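Local structure of regulatory protein BlaR1 (Bacillus licheniformis, 1NRF) at residues R121-E125 and D126-H130; A244-A247 and L248-D252. The protein probably senses beta-lactam antibiotics outside the cell through this extracellular C-terminal penicillin-binding domain and relays the signal across the membrane. All coordinates share one frame; numbering follows the deposited sequence.

In the fold
Both contacts are local, each within one continuous piece of chain. Contact 1 (121-130) comes first and spans the junction of helix 113-123 with helix 125-134. Contact 2 (244-252) follows later, between turns of the last helix, 239-253. Their centres are 35 Å apart, on opposite sides of the centre of the chain, and their nearest atoms stay about 26 Å apart. Contact 1 belongs to the helical part of the sensor domain. Contact 2 packs on the mixed sheet, next to strands 211-220 and 225-234. The two thus serve separate parts of the domain. Contact 2 is the nearer to Ser-63, probably the acylated serine, whose side chain is about 11 Å from that of Ala-244.

Contact 1: R121-E125 and D126-H130; sequences RQIGE and DHLRH
Residues Ile-123, Gly-124 and Glu-125 meet His-127, Leu-128 and Arg-129 at the tight junction between two consecutive helices, at the surface of the helical part of the domain. Helix 113-123 stops here and helix 125-134 starts almost at once. Gly-124 makes the break. It is the N-cap residue of the second helix, and its phi is positive (89°). This backbone conformation suits glycine, since a CB here would press on the carbonyl O of Ile-123.

In the first turn of the new helix Arg-129 N bonds to Glu-125 O at 2.7 Å, almost straight. The same two residues also form a salt bridge one turn apart. Glu-125 is extended, with CG anti to the backbone N (chi1 172°), and runs beside Arg-129 in the same direction. Its OE1 sits at the guanidinium edge, 2.7 Å from Arg-129 NE and 2.7 Å from Arg-129 NH2. Both bonds are bent and weak as hydrogen bonds. The carboxylate and guanidinium planes are 24° apart.

At the end of the first helix, Ile-123 CG2 touches His-127 CB at 3.4 Å. Ile-123 O lies at the edge of the imidazole, 3.2 Å from His-127 CD2. A water bridges the break: it donates to Ile-123 O at 2.9 Å and accepts from His-127 N at 2.7 Å. It thus links the end of one helix to the start of the next.

Ile-123 and Leu-128 are buried against Leu-72 of helix 66-76. Leu-128 also touches Tyr-148, and Arg-129 touches Phe-142, both loop residues.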
loop_
_atom_site.group_PDB
_atom_site.type_symbol
_atom_site.label_atom_id
_atom_site.label_comp_id
_atom_site.label_asym_id
_atom_site.label_seq_id
_atom_site.Cartn_x
_atom_site.Cartn_y
_atom_site.Cartn_z
ATOM N N ARG A 121 -12.613 7.746 -11.700
ATOM C CA ARG A 121 -13.692 7.904 -12.672
ATOM C C ARG A 121 -13.412 9.030 -13.661
ATOM O O ARG A 121 -13.874 8.991 -14.803
ATOM C CB ARG A 121 -15.017 8.169 -11.949
ATOM C CG ARG A 121 -15.558 6.966 -11.176
ATOM C CD ARG A 121 -16.384 7.396 -9.972
ATOM N NE ARG A 121 -17.019 6.266 -9.291
ATOM C CZ ARG A 121 -17.589 6.346 -8.092
ATOM N NH1 ARG A 121 -17.595 7.500 -7.436
ATOM N NH2 ARG A 121 -18.177 5.282 -7.559
ATOM N N GLN A 122 -12.652 10.031 -13.224
ATOM C CA GLN A 122 -12.329 11.156 -14.086
ATOM C C GLN A 122 -11.332 10.697 -15.151
ATOM O O GLN A 122 -11.353 11.169 -16.292
ATOM C CB GLN A 122 -11.738 12.309 -13.260
ATOM C CG GLN A 122 -11.813 13.676 -13.946
ATOM C CD GLN A 122 -11.340 14.839 -13.061
ATOM O OE1 GLN A 122 -11.691 14.928 -11.876
ATOM N NE2 GLN A 122 -10.553 15.744 -13.644
ATOM N N ILE A 123 -10.471 9.754 -14.780
ATOM C CA ILE A 123 -9.468 9.242 -15.704
ATOM C C ILE A 123 -10.053 8.236 -16.698
ATOM O O ILE A 123 -9.641 8.194 -17.857
ATOM C CB ILE A 123 -8.289 8.618 -14.923
ATOM C CG1 ILE A 123 -7.627 9.705 -14.073
ATOM C CG2 ILE A 123 -7.267 8.013 -15.877
ATOM C CD1 ILE A 123 -6.488 9.213 -13.214
ATOM N N GLY A 124 -11.012 7.431 -16.251
ATOM C CA GLY A 124 -11.633 6.462 -17.142
ATOM C C GLY A 124 -10.984 5.089 -17.232
ATOM O O GLY A 124 -9.772 4.946 -17.052
ATOM N N GLU A 125 -11.802 4.078 -17.527
ATOM C CA GLU A 125 -11.346 2.697 -17.653
ATOM C C GLU A 125 -10.235 2.496 -18.681
ATOM O O GLU A 125 -9.272 1.764 -18.434
ATOM C CB GLU A 125 -12.520 1.785 -18.018
ATOM C CG GLU A 125 -12.088 0.364 -18.366
ATOM C CD GLU A 125 -13.248 -0.577 -18.636
ATOM O OE1 GLU A 125 -12.986 -1.774 -18.879
ATOM O OE2 GLU A 125 -14.415 -0.123 -18.605
ATOM N N ASP A 126 -10.382 3.120 -19.844
ATOM C CA ASP A 126 -9.383 2.987 -20.894
ATOM C C ASP A 126 -8.019 3.447 -20.365
ATOM O O ASP A 126 -7.044 2.685 -20.402
ATOM C CB ASP A 126 -9.801 3.799 -22.129
ATOM C CG ASP A 126 -11.105 3.282 -22.767
ATOM O OD1 ASP A 126 -11.605 3.916 -23.725
ATOM O OD2 ASP A 126 -11.635 2.244 -22.321
ATOM N N HIS A 127 -7.948 4.676 -19.855
ATOM C CA HIS A 127 -6.688 5.178 -19.313
ATOM C C HIS A 127 -6.280 4.413 -18.050
ATOM O O HIS A 127 -5.101 4.327 -17.728
ATOM C CB HIS A 127 -6.772 6.672 -18.983
ATOM C CG HIS A 127 -6.946 7.557 -20.180
ATOM N ND1 HIS A 127 -6.294 7.335 -21.375
ATOM C CD2 HIS A 127 -7.684 8.679 -20.358
ATOM C CE1 HIS A 127 -6.624 8.280 -22.237
ATOM N NE2 HIS A 127 -7.466 9.108 -21.645
ATOM N N LEU A 128 -7.254 3.869 -17.331
ATOM C CA LEU A 128 -6.959 3.114 -16.123
ATOM C C LEU A 128 -6.273 1.796 -16.453
ATOM O O LEU A 128 -5.210 1.489 -15.904
ATOM C CB LEU A 128 -8.237 2.839 -15.338
ATOM C CG LEU A 128 -8.785 4.035 -14.567
ATOM C CD1 LEU A 128 -10.215 3.767 -14.109
ATOM C CD2 LEU A 128 -7.866 4.312 -13.399
ATOM N N ARG A 129 -6.883 1.014 -17.342
ATOM C CA ARG A 129 -6.309 -0.267 -17.729
ATOM C C ARG A 129 -4.913 -0.061 -18.318
ATOM O O ARG A 129 -3.992 -0.839 -18.053
ATOM C CB ARG A 129 -7.212 -0.979 -18.744
ATOM C CG ARG A 129 -8.617 -1.288 -18.228
ATOM C CD ARG A 129 -9.203 -2.514 -18.917
ATOM N NE ARG A 129 -10.551 -2.839 -18.448
ATOM C CZ ARG A 129 -11.067 -4.068 -18.428
ATOM N NH1 ARG A 129 -10.349 -5.104 -18.845
ATOM N NH2 ARG A 129 -12.308 -4.265 -18.001
ATOM N N HIS A 130 -4.760 1.000 -19.106
ATOM C CA HIS A 130 -3.480 1.323 -19.730
ATOM C C HIS A 130 -2.406 1.483 -18.655
ATOM O O HIS A 130 -1.271 1.008 -18.806
ATOM C CB HIS A 130 -3.611 2.625 -20.526
ATOM C CG HIS A 130 -2.323 3.109 -21.113
ATOM N ND1 HIS A 130 -1.705 2.483 -22.177
ATOM C CD2 HIS A 130 -1.521 4.144 -20.768
ATOM C CE1 HIS A 130 -0.578 3.113 -22.460
ATOM N NE2 HIS A 130 -0.442 4.124 -21.619
HETATM O O HOH W 1 -10.040 6.404 -20.080
#

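Contact 2: A244-A247 and L248-D252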
loop_
_atom_site.group_PDB
_atom_site.type_symbol
_atom_site.label_atom_id
_atom_site.label_comp_id
_atom_site.label_asym_id
_atom_site.label_seq_id
_atom_site.Cartn_x
_atom_site.Cartn_y
_atom_site.Cartn_z
ATOM N N ALA A 244 -0.628 -3.445 10.316
ATOM C CA ALA A 244 0.375 -2.407 10.506
ATOM C C ALA A 244 1.109 -2.706 11.806
ATOM O O ALA A 244 2.344 -2.705 11.852
ATOM C CB ALA A 244 -0.283 -1.043 10.571
ATOM N N GLU A 245 0.338 -2.971 12.857
ATOM C CA GLU A 245 0.907 -3.294 14.156
ATOM C C GLU A 245 1.851 -4.487 14.057
ATOM O O GLU A 245 2.933 -4.467 14.636
ATOM C CB GLU A 245 -0.197 -3.578 15.181
ATOM C CG GLU A 245 -0.937 -2.328 15.647
ATOM C CD GLU A 245 -1.215 -2.329 17.152
ATOM O OE1 GLU A 245 -0.250 -2.507 17.936
ATOM O OE2 GLU A 245 -2.390 -2.144 17.555
ATOM N N ILE A 246 1.448 -5.519 13.324
ATOM C CA ILE A 246 2.283 -6.701 13.148
ATOM C C ILE A 246 3.595 -6.328 12.447
ATOM O O ILE A 246 4.686 -6.608 12.949
ATOM C CB ILE A 246 1.559 -7.768 12.312
ATOM C CG1 ILE A 246 0.365 -8.312 13.094
ATOM C CG2 ILE A 246 2.522 -8.882 11.938
ATOM C CD1 ILE A 246 -0.530 -9.266 12.303
ATOM N N ALA A 247 3.486 -5.694 11.285
ATOM C CA ALA A 247 4.671 -5.283 10.534
ATOM C C ALA A 247 5.605 -4.466 11.415
ATOM O O ALA A 247 6.819 -4.644 11.383
ATOM C CB ALA A 247 4.266 -4.449 9.319
ATOM N N LEU A 248 5.016 -3.565 12.190
ATOM C CA LEU A 248 5.754 -2.676 13.079
ATOM C C LEU A 248 6.477 -3.386 14.225
ATOM O O LEU A 248 7.583 -3.004 14.589
ATOM C CB LEU A 248 4.800 -1.609 13.629
ATOM C CG LEU A 248 5.009 -0.168 13.150
ATOM C CD1 LEU A 248 5.600 -0.117 11.754
ATOM C CD2 LEU A 248 3.673 0.549 13.210
ATOM N N SER A 249 5.863 -4.418 14.790
ATOM C CA SER A 249 6.503 -5.150 15.867
ATOM C C SER A 249 7.674 -5.902 15.256
ATOM O O SER A 249 8.767 -5.930 15.819
ATOM C CB SER A 249 5.530 -6.132 16.517
ATOM O OG SER A 249 5.209 -7.198 15.643
ATOM N N ILE A 250 7.452 -6.502 14.089
ATOM C CA ILE A 250 8.528 -7.232 13.425
ATOM C C ILE A 250 9.643 -6.269 13.032
ATOM O O ILE A 250 10.813 -6.571 13.219
ATOM C CB ILE A 250 8.021 -7.987 12.173
ATOM C CG1 ILE A 250 6.992 -9.039 12.597
ATOM C CG2 ILE A 250 9.191 -8.648 11.436
ATOM C CD1 ILE A 250 6.399 -9.821 11.449
ATOM N N LEU A 251 9.278 -5.104 12.505
ATOM C CA LEU A 251 10.271 -4.102 12.110
ATOM C C LEU A 251 11.115 -3.676 13.301
ATOM O O LEU A 251 12.321 -3.465 13.182
ATOM C CB LEU A 251 9.580 -2.868 11.523
ATOM C CG LEU A 251 9.666 -2.636 10.011
ATOM C CD1 LEU A 251 9.408 -3.928 9.269
ATOM C CD2 LEU A 251 8.656 -1.561 9.603
ATOM N N ASP A 252 10.460 -3.546 14.447
ATOM C CA ASP A 252 11.108 -3.142 15.680
ATOM C C ASP A 252 11.908 -4.299 16.270
ATOM O O ASP A 252 12.799 -4.097 17.097
ATOM C CB ASP A 252 10.045 -2.658 16.670
ATOM C CG ASP A 252 10.561 -2.574 18.091
ATOM O OD1 ASP A 252 10.487 -3.591 18.820
ATOM O OD2 ASP A 252 11.050 -1.491 18.473
#
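Ala-244 opens this stretch of helix by accepting a hydrogen bond on its O from Leu-248 N, 2.8 Å away. CD2 of Leu-248 comes within 3.8 Å of Ala-244 O. The methyl of Ala-244 touches Phe-215 of strand 211-220.

Glu-245 follows on the exposed side. Its carbonyl takes the next backbone bond, from Ser-249 N. Its CB points away from the following turn, and the side chain touches Phe-31.

Ile-246 has the busiest carbonyl. Its O accepts from Ile-250 N at 3.0 Å in a nearly straight bond, and from Ser-249 OG at 2.8 Å. The serine oxygen lies between its own backbone N and carbonyl carbon (chi1 69°), a rotamer that turns it back along the helix. It approaches well off the C=O line, at a C=O...donor angle of 127°, whereas Ile-250 N comes from almost straight ahead. Ser-249 N adds a weak third bond. The hydroxyl is therefore paired within its own helix.

This is the C-terminal helix of the fold of penicillin-binding proteins and serine beta-lactamases, which lies against one face of the central sheet. Helix 25-29 packs alongside it. Ile-246 and Ile-250 lie side by side and point the same way, with Ile-246 CG2 4.0 Å from Ile-250 CD1. Both touch Phe-28, and Ile-246 also reaches Ile-232 of strand 225-234.

Ala-247 is buried towards the sheet, with its methyl on Val-230 and Phe-215. Its O accepts from Leu-251 N at 2.7 Å. Leu-251 CD1 lies 3.4 Å from Ala-247 O, and the side chain touches Phe-228 and Val-219 of the sheet.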